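Local coordinates for protein 4-alpha-glucanotransferase (Corynebacterium glutamicum, PDB 5B68) that belongs to the amylomaltases, also called disproportionating enzymes, and combines a TIM-barrel domain with an N-terminal beta-sandwich domain, at residues S206-D211 / E694-V699; G179-I184 / C647-D652; L201-S206 / L686-R691; L634-A639 / A700-R705. All coordinates share one frame; numbering follows the deposited sequence.

Contact 1. Residues S206-D211 / E694-V699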
# COMPACT_ATOMS: atom_id res chain seq x y z
N SER A 206 -4.17 22.14 -3.24
CA SER A 206 -4.34 23.36 -4.05
C SER A 206 -3.24 24.36 -3.67
O SER A 206 -2.73 25.06 -4.53
CB SER A 206 -5.75 23.96 -3.99
OG SER A 206 -5.94 24.51 -2.71
N VAL A 207 -2.84 24.40 -2.40
CA VAL A 207 -1.80 25.34 -1.96
C VAL A 207 -0.45 24.99 -2.52
O VAL A 207 0.23 25.81 -3.08
CB VAL A 207 -1.72 25.35 -0.42
CG1 VAL A 207 -0.43 26.00 0.09
CG2 VAL A 207 -2.91 26.02 0.19
N VAL A 208 -0.03 23.74 -2.41
CA VAL A 208 1.36 23.40 -2.82
C VAL A 208 1.41 23.41 -4.33
O VAL A 208 2.48 23.59 -4.90
CB VAL A 208 1.87 22.09 -2.23
CG1 VAL A 208 1.92 22.15 -0.72
CG2 VAL A 208 1.00 20.92 -2.66
N ALA A 209 0.26 23.25 -5.01
CA ALA A 209 0.23 23.31 -6.45
C ALA A 209 0.59 24.73 -6.96
O ALA A 209 1.07 24.88 -8.07
CB ALA A 209 -1.16 22.96 -6.94
N GLN A 210 0.41 25.76 -6.12
CA GLN A 210 0.62 27.17 -6.58
C GLN A 210 2.11 27.38 -6.71
O GLN A 210 2.55 28.33 -7.36
CB GLN A 210 0.09 28.14 -5.53
CG GLN A 210 -1.39 28.01 -5.39
CD GLN A 210 -1.98 28.72 -4.19
OE1 GLN A 210 -1.27 29.22 -3.31
NE2 GLN A 210 -3.30 28.65 -4.10
N ASP A 211 2.91 26.56 -6.03
CA ASP A 211 4.34 26.65 -6.13
C ASP A 211 5.03 25.59 -6.96
O ASP A 211 6.25 25.50 -6.88
CB ASP A 211 4.96 26.79 -4.74
CG ASP A 211 4.32 27.90 -3.99
OD1 ASP A 211 4.49 29.04 -4.44
OD2 ASP A 211 3.60 27.68 -3.02
N GLU A 694 8.77 32.23 5.18
CA GLU A 694 9.83 32.33 4.20
C GLU A 694 10.51 30.97 3.91
O GLU A 694 10.89 30.73 2.74
CB GLU A 694 10.89 33.38 4.63
CG GLU A 694 11.95 33.73 3.57
CD GLU A 694 13.08 34.68 4.07
OE1 GLU A 694 13.58 34.51 5.23
OE2 GLU A 694 13.48 35.59 3.29
N LEU A 695 10.66 30.11 4.94
CA LEU A 695 11.26 28.76 4.76
C LEU A 695 10.51 27.93 3.69
O LEU A 695 11.13 27.39 2.79
CB LEU A 695 11.40 27.98 6.09
CG LEU A 695 12.04 26.58 5.95
CD1 LEU A 695 13.43 26.72 5.28
CD2 LEU A 695 12.20 25.85 7.28
N TYR A 696 9.18 27.93 3.74
CA TYR A 696 8.37 27.26 2.71
C TYR A 696 8.76 27.67 1.28
O TYR A 696 8.98 26.83 0.43
CB TYR A 696 6.87 27.55 2.95
CG TYR A 696 6.01 27.04 1.86
CD1 TYR A 696 5.79 27.81 0.76
CD2 TYR A 696 5.49 25.76 1.87
CE1 TYR A 696 5.03 27.37 -0.29
CE2 TYR A 696 4.74 25.31 0.82
CZ TYR A 696 4.53 26.10 -0.26
OH TYR A 696 3.80 25.68 -1.34
N HIS A 697 8.85 28.98 1.05
CA HIS A 697 9.14 29.54 -0.25
C HIS A 697 10.57 29.22 -0.62
O HIS A 697 10.83 28.94 -1.80
CB HIS A 697 8.92 31.07 -0.26
CG HIS A 697 7.48 31.43 -0.21
ND1 HIS A 697 6.63 31.17 -1.25
CD2 HIS A 697 6.70 31.87 0.82
CE1 HIS A 697 5.40 31.52 -0.92
NE2 HIS A 697 5.42 31.95 0.33
N ARG A 698 11.49 29.29 0.33
CA ARG A 698 12.90 28.90 -0.00
C ARG A 698 13.02 27.41 -0.51
O ARG A 698 13.70 27.05 -1.52
CB ARG A 698 13.80 29.15 1.19
CG ARG A 698 13.95 30.64 1.53
CD ARG A 698 14.78 30.88 2.78
NE ARG A 698 16.17 30.67 2.49
CZ ARG A 698 17.22 31.02 3.25
NH1 ARG A 698 18.44 30.71 2.82
NH2 ARG A 698 17.09 31.72 4.37
N VAL A 699 12.34 26.51 0.21
CA VAL A 699 12.44 25.10 -0.13
C VAL A 699 11.68 24.86 -1.40
O VAL A 699 12.17 24.08 -2.24
CB VAL A 699 11.97 24.20 1.04
CG1 VAL A 699 11.86 22.73 0.63
CG2 VAL A 699 12.87 24.46 2.26
O HOH W 1 4.78 23.62 -3.09
O HOH W 2 7.53 30.32 -4.07
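Y696 reaches across from helix 694-702 to D211, near the C-terminal end of helix 198-209. In this TIM barrel helix 198-209 follows the first strand, while helix 694-702 comes after the last one, so the contact lies on the outside of the barrel where its two chain ends meet. Y696 contributes the largest share of the burial, followed by D211. Its CG stands anti to the backbone N (chi1 173°), which sends the ring off the helix and puts OH beside the other segment. There Y696 OH donates a hydrogen bond to D211 OD2 at 2.6 Å. The carboxylate is met on its anti side, with the hydroxyl 21° out of its plane; OD2 lies at the ring edge, in the ring plane, and the two planes are 68° apart. R691 NE forms a salt bridge to the same OD2, so this oxygen is gripped by a phenol and a guanidinium; the charge would probably favour the ionised carboxylate.

V208 comes in at about a right angle to the tyrosine, its CG1 4.0 Å from Y696 OH. Its carbonyl adds a polar link: one water donates to V208 O and to Y696 OH, each at 2.9 Å. The phenol oxygen gives one hydrogen bond and receives another, which fixes its direction. Beside it the H697 ring has Y696 CD1 over one face, and H697 NE2 is bonded to R691 O. H697 ND1 is hydrogen-bonded at 3.1 Å to a second water, which donates weakly to D211 OD1 at 3.3 Å.

Contact 2. Residues G179-I184 / C647-D652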
# COMPACT_ATOMS: atom_id res chain seq x y z
N GLY A 179 6.73 16.93 -6.53
CA GLY A 179 5.54 16.92 -5.69
C GLY A 179 5.90 17.03 -4.24
O GLY A 179 7.05 17.28 -3.95
N VAL A 180 4.90 16.90 -3.37
CA VAL A 180 5.01 17.08 -1.97
C VAL A 180 4.39 15.85 -1.32
O VAL A 180 3.37 15.32 -1.81
CB VAL A 180 4.21 18.33 -1.49
CG1 VAL A 180 4.18 18.42 0.04
CG2 VAL A 180 4.77 19.65 -2.10
N MET A 181 5.01 15.37 -0.26
CA MET A 181 4.40 14.34 0.61
C MET A 181 3.95 14.91 1.93
O MET A 181 4.69 15.66 2.60
CB MET A 181 5.36 13.18 0.89
CG MET A 181 4.80 12.05 1.80
SD MET A 181 4.86 12.35 3.57
CE MET A 181 6.54 11.81 3.87
N ALA A 182 2.73 14.58 2.33
CA ALA A 182 2.21 15.01 3.61
C ALA A 182 1.53 13.84 4.34
O ALA A 182 0.85 13.03 3.70
CB ALA A 182 1.20 16.11 3.47
N GLN A 183 1.75 13.78 5.65
CA GLN A 183 0.98 12.89 6.51
C GLN A 183 -0.30 13.62 6.87
O GLN A 183 -0.36 14.43 7.81
CB GLN A 183 1.79 12.47 7.73
CG GLN A 183 3.03 11.75 7.36
CD GLN A 183 2.77 10.33 6.87
OE1 GLN A 183 2.27 9.52 7.64
NE2 GLN A 183 3.15 10.01 5.64
N ILE A 184 -1.35 13.43 6.07
CA ILE A 184 -2.48 14.35 6.11
C ILE A 184 -3.21 14.46 7.46
O ILE A 184 -3.72 15.53 7.79
CB ILE A 184 -3.47 14.12 4.90
CG1 ILE A 184 -4.45 15.27 4.73
CG2 ILE A 184 -4.21 12.81 5.10
CD1 ILE A 184 -3.74 16.56 4.40
N CYS A 647 10.20 14.39 -4.66
CA CYS A 647 9.20 14.63 -3.66
C CYS A 647 9.82 15.39 -2.54
O CYS A 647 10.90 14.99 -2.06
CB CYS A 647 8.58 13.31 -3.11
SG CYS A 647 7.10 13.71 -2.13
N VAL A 648 9.19 16.54 -2.23
CA VAL A 648 9.57 17.40 -1.12
C VAL A 648 8.64 16.99 -0.02
O VAL A 648 7.44 17.01 -0.22
CB VAL A 648 9.32 18.91 -1.45
CG1 VAL A 648 9.65 19.81 -0.26
CG2 VAL A 648 10.02 19.29 -2.71
N CYS A 649 9.18 16.61 1.12
CA CYS A 649 8.36 16.39 2.29
C CYS A 649 7.93 17.70 2.93
O CYS A 649 8.73 18.59 3.19
CB CYS A 649 9.04 15.48 3.29
SG CYS A 649 9.37 13.77 2.67
N LEU A 650 6.62 17.79 3.23
CA LEU A 650 6.02 18.97 3.74
C LEU A 650 6.71 19.37 5.03
O LEU A 650 6.90 20.58 5.30
CB LEU A 650 4.49 18.78 4.02
CG LEU A 650 3.76 20.03 4.51
CD1 LEU A 650 3.80 21.10 3.41
CD2 LEU A 650 2.30 19.69 4.93
N VAL A 651 7.07 18.39 5.83
CA VAL A 651 7.78 18.65 7.10
C VAL A 651 9.03 19.48 6.87
O VAL A 651 9.39 20.28 7.74
CB VAL A 651 8.19 17.34 7.85
CG1 VAL A 651 6.97 16.66 8.43
CG2 VAL A 651 8.98 16.36 7.01
N ASP A 652 9.72 19.22 5.77
CA ASP A 652 10.98 19.93 5.46
C ASP A 652 10.74 21.35 4.98
O ASP A 652 11.66 22.16 5.02
CB ASP A 652 11.79 19.17 4.39
CG ASP A 652 12.48 17.95 4.95
OD1 ASP A 652 12.40 17.79 6.18
OD2 ASP A 652 13.12 17.21 4.19
O HOH W 3 5.78 15.48 5.24
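C647 lies beside G179 and M181 in a parallel pairing of strands 645-649 and 177-182. Its SG, anti to the backbone N (chi1 -168°), swings along the neighbouring strand and rests 3.5 Å from M181 CB. The next residue, V648, uses both of its backbone polar groups. Its N-H points almost straight at G179 O, V648 N to G179 O being 2.8 Å with 175° at the hydrogen. Its carbonyl takes the amide of M181 (V648 O to M181 N 2.9 Å), and V180 CA-H also closes on that oxygen.

These are the last and first strands of the (beta/alpha)8 barrel, so their pairing joins the chain's final barrel strand to its first. V180 and V648 share the sheet face covered by helices, with V208 packed on V180. C647, M181 and C649 are on the opposite face. C649 SG touches the far end of M181, whose chain bends at chi2 and chi3 and brings CE to within 3.6 Å of SG.

Around L650 the strand gives way to the short, weakly bonded helix 650-654. L650 N still bonds to M181 O at 2.9 Å, with the donor in the carbonyl plane. L650 CB packs against V180 CG1 at 4.0 Å, the two side chains set obliquely, while L650 CD2 meets A182 CB. V651 adds its backbone N, which donates at 3.2 Å to a water that in turn donates to M181 O.

Contact 3. Residues L201-S206 / L686-R691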
# COMPACT_ATOMS: atom_id res chain seq x y z
N LEU A 201 -7.09 17.81 2.77
CA LEU A 201 -6.38 17.14 1.66
C LEU A 201 -6.45 17.98 0.40
O LEU A 201 -5.42 18.28 -0.29
CB LEU A 201 -6.94 15.73 1.43
CG LEU A 201 -6.35 14.92 0.27
CD1 LEU A 201 -4.89 14.72 0.53
CD2 LEU A 201 -7.08 13.60 0.17
N GLY A 202 -7.66 18.33 -0.00
CA GLY A 202 -7.84 19.12 -1.20
C GLY A 202 -7.28 20.55 -1.11
O GLY A 202 -6.69 21.05 -2.05
N ASN A 203 -7.38 21.14 0.07
CA ASN A 203 -6.89 22.48 0.38
C ASN A 203 -5.36 22.48 0.25
O ASN A 203 -4.82 23.29 -0.50
CB ASN A 203 -7.31 22.86 1.82
CG ASN A 203 -7.03 24.34 2.17
OD1 ASN A 203 -6.47 25.11 1.36
ND2 ASN A 203 -7.38 24.71 3.41
N LEU A 204 -4.71 21.56 0.95
CA LEU A 204 -3.24 21.42 0.92
C LEU A 204 -2.81 21.20 -0.53
O LEU A 204 -1.83 21.83 -0.98
CB LEU A 204 -2.74 20.33 1.80
CG LEU A 204 -1.24 20.09 1.93
CD1 LEU A 204 -0.52 21.34 2.36
CD2 LEU A 204 -0.96 18.92 2.81
N ALA A 205 -3.49 20.33 -1.28
CA ALA A 205 -3.07 20.09 -2.68
C ALA A 205 -3.11 21.37 -3.46
O ALA A 205 -2.12 21.69 -4.18
CB ALA A 205 -3.94 19.06 -3.39
N SER A 206 -4.17 22.14 -3.24
CA SER A 206 -4.34 23.36 -4.05
C SER A 206 -3.24 24.36 -3.67
O SER A 206 -2.73 25.06 -4.53
CB SER A 206 -5.75 23.96 -3.99
OG SER A 206 -5.94 24.51 -2.71
N LEU A 686 -0.52 25.81 10.40
CA LEU A 686 -1.75 25.53 9.70
C LEU A 686 -1.58 25.60 8.20
O LEU A 686 -0.73 26.37 7.70
CB LEU A 686 -2.89 26.41 10.11
CG LEU A 686 -3.26 26.40 11.63
CD1 LEU A 686 -4.39 27.41 11.89
CD2 LEU A 686 -3.68 25.01 12.09
N ILE A 687 -2.51 24.96 7.46
CA ILE A 687 -2.46 25.06 5.98
C ILE A 687 -2.52 26.52 5.53
O ILE A 687 -1.82 26.95 4.58
CB ILE A 687 -3.59 24.28 5.31
CG1 ILE A 687 -3.35 22.81 5.55
CG2 ILE A 687 -3.68 24.58 3.81
CD1 ILE A 687 -4.54 21.90 5.30
N GLU A 688 -3.31 27.31 6.25
CA GLU A 688 -3.56 28.70 5.90
C GLU A 688 -2.30 29.55 5.99
O GLU A 688 -2.19 30.55 5.30
CB GLU A 688 -4.67 29.31 6.79
CG GLU A 688 -6.06 28.89 6.37
CD GLU A 688 -6.50 27.60 7.02
OE1 GLU A 688 -5.71 26.93 7.75
OE2 GLU A 688 -7.66 27.28 6.79
N SER A 689 -1.39 29.14 6.83
CA SER A 689 -0.17 29.86 7.05
C SER A 689 0.99 29.38 6.27
O SER A 689 2.09 29.92 6.48
CB SER A 689 0.27 29.66 8.48
OG SER A 689 -0.70 30.20 9.30
N LEU A 690 0.85 28.30 5.51
CA LEU A 690 2.04 27.69 4.92
C LEU A 690 2.85 28.63 4.08
O LEU A 690 4.11 28.62 4.14
CB LEU A 690 1.66 26.50 4.04
CG LEU A 690 1.47 25.20 4.82
CD1 LEU A 690 0.81 24.15 3.92
CD2 LEU A 690 2.80 24.60 5.26
N ARG A 691 2.16 29.36 3.24
CA ARG A 691 2.79 30.25 2.30
C ARG A 691 3.13 31.61 2.89
O ARG A 691 3.61 32.44 2.17
CB ARG A 691 1.92 30.41 1.04
CG ARG A 691 1.81 29.09 0.33
CD ARG A 691 1.05 29.13 -0.98
NE ARG A 691 1.90 29.62 -2.05
CZ ARG A 691 1.90 30.88 -2.46
NH1 ARG A 691 1.06 31.79 -1.91
NH2 ARG A 691 2.73 31.22 -3.45
O HOH W 4 -7.94 27.54 4.15
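L204, on helix 198-209, faces I687 and L690 in the loop that precedes helix 694-702. Its CB lies 4.2 Å from I687 CD1, the end of the isoleucine's longer branch. CG, anti to the backbone N at chi1 -177°, leads the chain away from that methyl and forks there. One branch, L204 CD1, runs into L690 CD1 at 3.5 Å, tighter than usual for two methyl carbons, and the two leucines meet at about a right angle. The other branch, CD2, leaves this contact and packs on A182 and L650.

One residue back on the helix, N203 meets the shorter branch of I687. I687 CG2 sits 3.7 Å from both N203 CG and N203 ND2, with OD1 scarcely farther away. The amide also reaches E688 through a water: N203 ND2 donates to it at 3.0 Å, and it donates to E688 OE2 at 2.7 Å. E688 OE1 is held separately by T190 N.

The loop thus lies against one flank of helix 198-209, the helix that follows the first strand of the TIM barrel, while A205 and S206 turn to helix 349-376. L650 of helix 650-654 touches both L204 and L690, so the leucine pair is also packed against that helix.

Contact 4. Residues L634-A639 / A700-R705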
# COMPACT_ATOMS: atom_id res chain seq x y z
N LEU A 634 20.18 20.58 -0.43
CA LEU A 634 19.74 19.16 -0.60
C LEU A 634 18.57 19.08 -1.56
O LEU A 634 18.44 18.11 -2.32
CB LEU A 634 19.40 18.54 0.75
CG LEU A 634 20.59 18.42 1.75
CD1 LEU A 634 20.09 17.95 3.09
CD2 LEU A 634 21.71 17.60 1.19
N HIS A 635 17.68 20.06 -1.51
CA HIS A 635 16.53 20.03 -2.37
C HIS A 635 16.88 20.34 -3.82
O HIS A 635 16.37 19.73 -4.75
CB HIS A 635 15.43 20.93 -1.83
CG HIS A 635 14.76 20.35 -0.63
ND1 HIS A 635 13.62 19.56 -0.73
CD2 HIS A 635 15.12 20.32 0.67
CE1 HIS A 635 13.28 19.13 0.47
NE2 HIS A 635 14.16 19.60 1.34
N THR A 636 17.79 21.29 -4.01
CA THR A 636 18.32 21.56 -5.33
C THR A 636 19.02 20.33 -5.95
O THR A 636 18.87 20.05 -7.21
CB THR A 636 19.31 22.79 -5.28
OG1 THR A 636 18.56 23.97 -4.89
CG2 THR A 636 19.86 23.02 -6.61
N PHE A 637 19.83 19.70 -5.14
CA PHE A 637 20.58 18.49 -5.55
C PHE A 637 19.59 17.41 -6.08
O PHE A 637 19.73 16.94 -7.16
CB PHE A 637 21.35 17.96 -4.37
CG PHE A 637 22.09 16.69 -4.64
CD1 PHE A 637 23.21 16.67 -5.44
CD2 PHE A 637 21.64 15.47 -4.12
CE1 PHE A 637 23.90 15.51 -5.74
CE2 PHE A 637 22.34 14.29 -4.42
CZ PHE A 637 23.48 14.31 -5.20
N VAL A 638 18.52 17.19 -5.32
CA VAL A 638 17.46 16.21 -5.72
C VAL A 638 16.71 16.69 -6.95
O VAL A 638 16.52 15.90 -7.88
CB VAL A 638 16.55 15.98 -4.53
CG1 VAL A 638 15.19 15.43 -4.95
CG2 VAL A 638 17.24 15.06 -3.54
N ALA A 639 16.38 17.98 -7.00
CA ALA A 639 15.57 18.53 -8.10
C ALA A 639 16.27 18.36 -9.46
O ALA A 639 15.61 18.19 -10.50
CB ALA A 639 15.22 20.03 -7.86
N ALA A 700 10.51 25.50 -1.55
CA ALA A 700 9.74 25.35 -2.82
C ALA A 700 10.54 25.81 -4.03
O ALA A 700 10.61 25.12 -5.04
CB ALA A 700 8.41 26.03 -2.76
N LYS A 701 11.20 26.96 -3.92
CA LYS A 701 12.01 27.45 -5.05
C LYS A 701 13.19 26.55 -5.35
O LYS A 701 13.49 26.33 -6.53
CB LYS A 701 12.55 28.88 -4.77
CG LYS A 701 11.49 29.93 -4.93
CD LYS A 701 12.06 31.35 -5.03
CE LYS A 701 10.94 32.40 -4.93
NZ LYS A 701 10.32 32.49 -3.57
N ALA A 702 13.86 26.07 -4.31
CA ALA A 702 14.99 25.15 -4.42
C ALA A 702 14.59 23.82 -5.03
O ALA A 702 15.42 23.14 -5.67
CB ALA A 702 15.67 24.96 -3.04
N SER A 703 13.31 23.47 -4.93
CA SER A 703 12.84 22.17 -5.49
C SER A 703 12.33 22.25 -6.90
O SER A 703 11.95 21.23 -7.46
CB SER A 703 11.75 21.59 -4.55
OG SER A 703 12.32 21.48 -3.22
N LYS A 704 12.31 23.45 -7.49
CA LYS A 704 11.66 23.60 -8.78
C LYS A 704 12.44 22.88 -9.83
O LYS A 704 13.65 22.87 -9.79
CB LYS A 704 11.40 25.09 -9.10
CG LYS A 704 10.10 25.55 -8.47
CD LYS A 704 9.63 26.85 -9.07
CE LYS A 704 8.33 27.29 -8.43
NZ LYS A 704 8.22 28.78 -8.48
N ARG A 705 11.77 22.25 -10.78
CA ARG A 705 12.53 21.45 -11.74
C ARG A 705 12.78 22.08 -13.10
O ARG A 705 13.72 21.65 -13.80
CB ARG A 705 11.91 20.09 -11.88
CG ARG A 705 11.80 19.52 -10.46
CD ARG A 705 11.67 18.04 -10.53
NE ARG A 705 12.92 17.34 -10.80
CZ ARG A 705 13.01 16.07 -11.19
NH1 ARG A 705 14.20 15.48 -11.45
NH2 ARG A 705 11.90 15.33 -11.34
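A639 and A702 point their methyls into the seam between helix 627-639 and the end of helix 694-702, two helices on the outside of the TIM barrel that lie over its last strand, 645-649. With such small side chains the backbones come close, the CA atoms of T636 and A702 being 5.0 Å apart. A639 CB faces the turn where the second helix ends, 3.5 Å from S703 O, and the carbonyls of A702 and K704 lie close to it too. A702 CB looks back at T636 OG1 from 3.6 Å, although the polar partner of that hydroxyl is E632 O in its own helix. A702 O in turn meets T636 CA at 3.3 Å in a CA-H...O contact. S703 turns its OG along its own helix to bond V699 O, beside H635.

R705 approaches differently: its chain bends at chi3 (77°) and sets the guanidinium beyond the C-terminal end of helix 627-639, with an edge toward A639 O. A positive group beside that C-terminal carbonyl is probably favourable. NH2 is bonded to S643 O and R177 O, steadying the group. A639 O lies in the guanidinium plane, 2.8 Å from R705 NE, which meets one of its lone pairs; R705 NH1 adds a weak bond at 3.2 Å.

Contact 2 is the core, a fully buried strand pairing about 17 Å from the chain's centre. The other three lie 25 to 27 Å out, in the layer packed around it; contact 3 is still mostly buried, contacts 1 and 4 only partly. Contacts 1 and 3 share helix 198-209, and contacts 1 and 4 share helix 694-702. Chemistry follows position: backbone bonds and sulfur or aliphatic contacts in the sheet, mainly methyl packing in contact 3, and more polar side-chain bonds in contacts 1 and 4. R691 ties contact 3 to contact 1, whereas V648 connects the strand pair to both V699 and S703. Contacts 3 and 4 do not touch, their nearest atoms being about 7 Å apart.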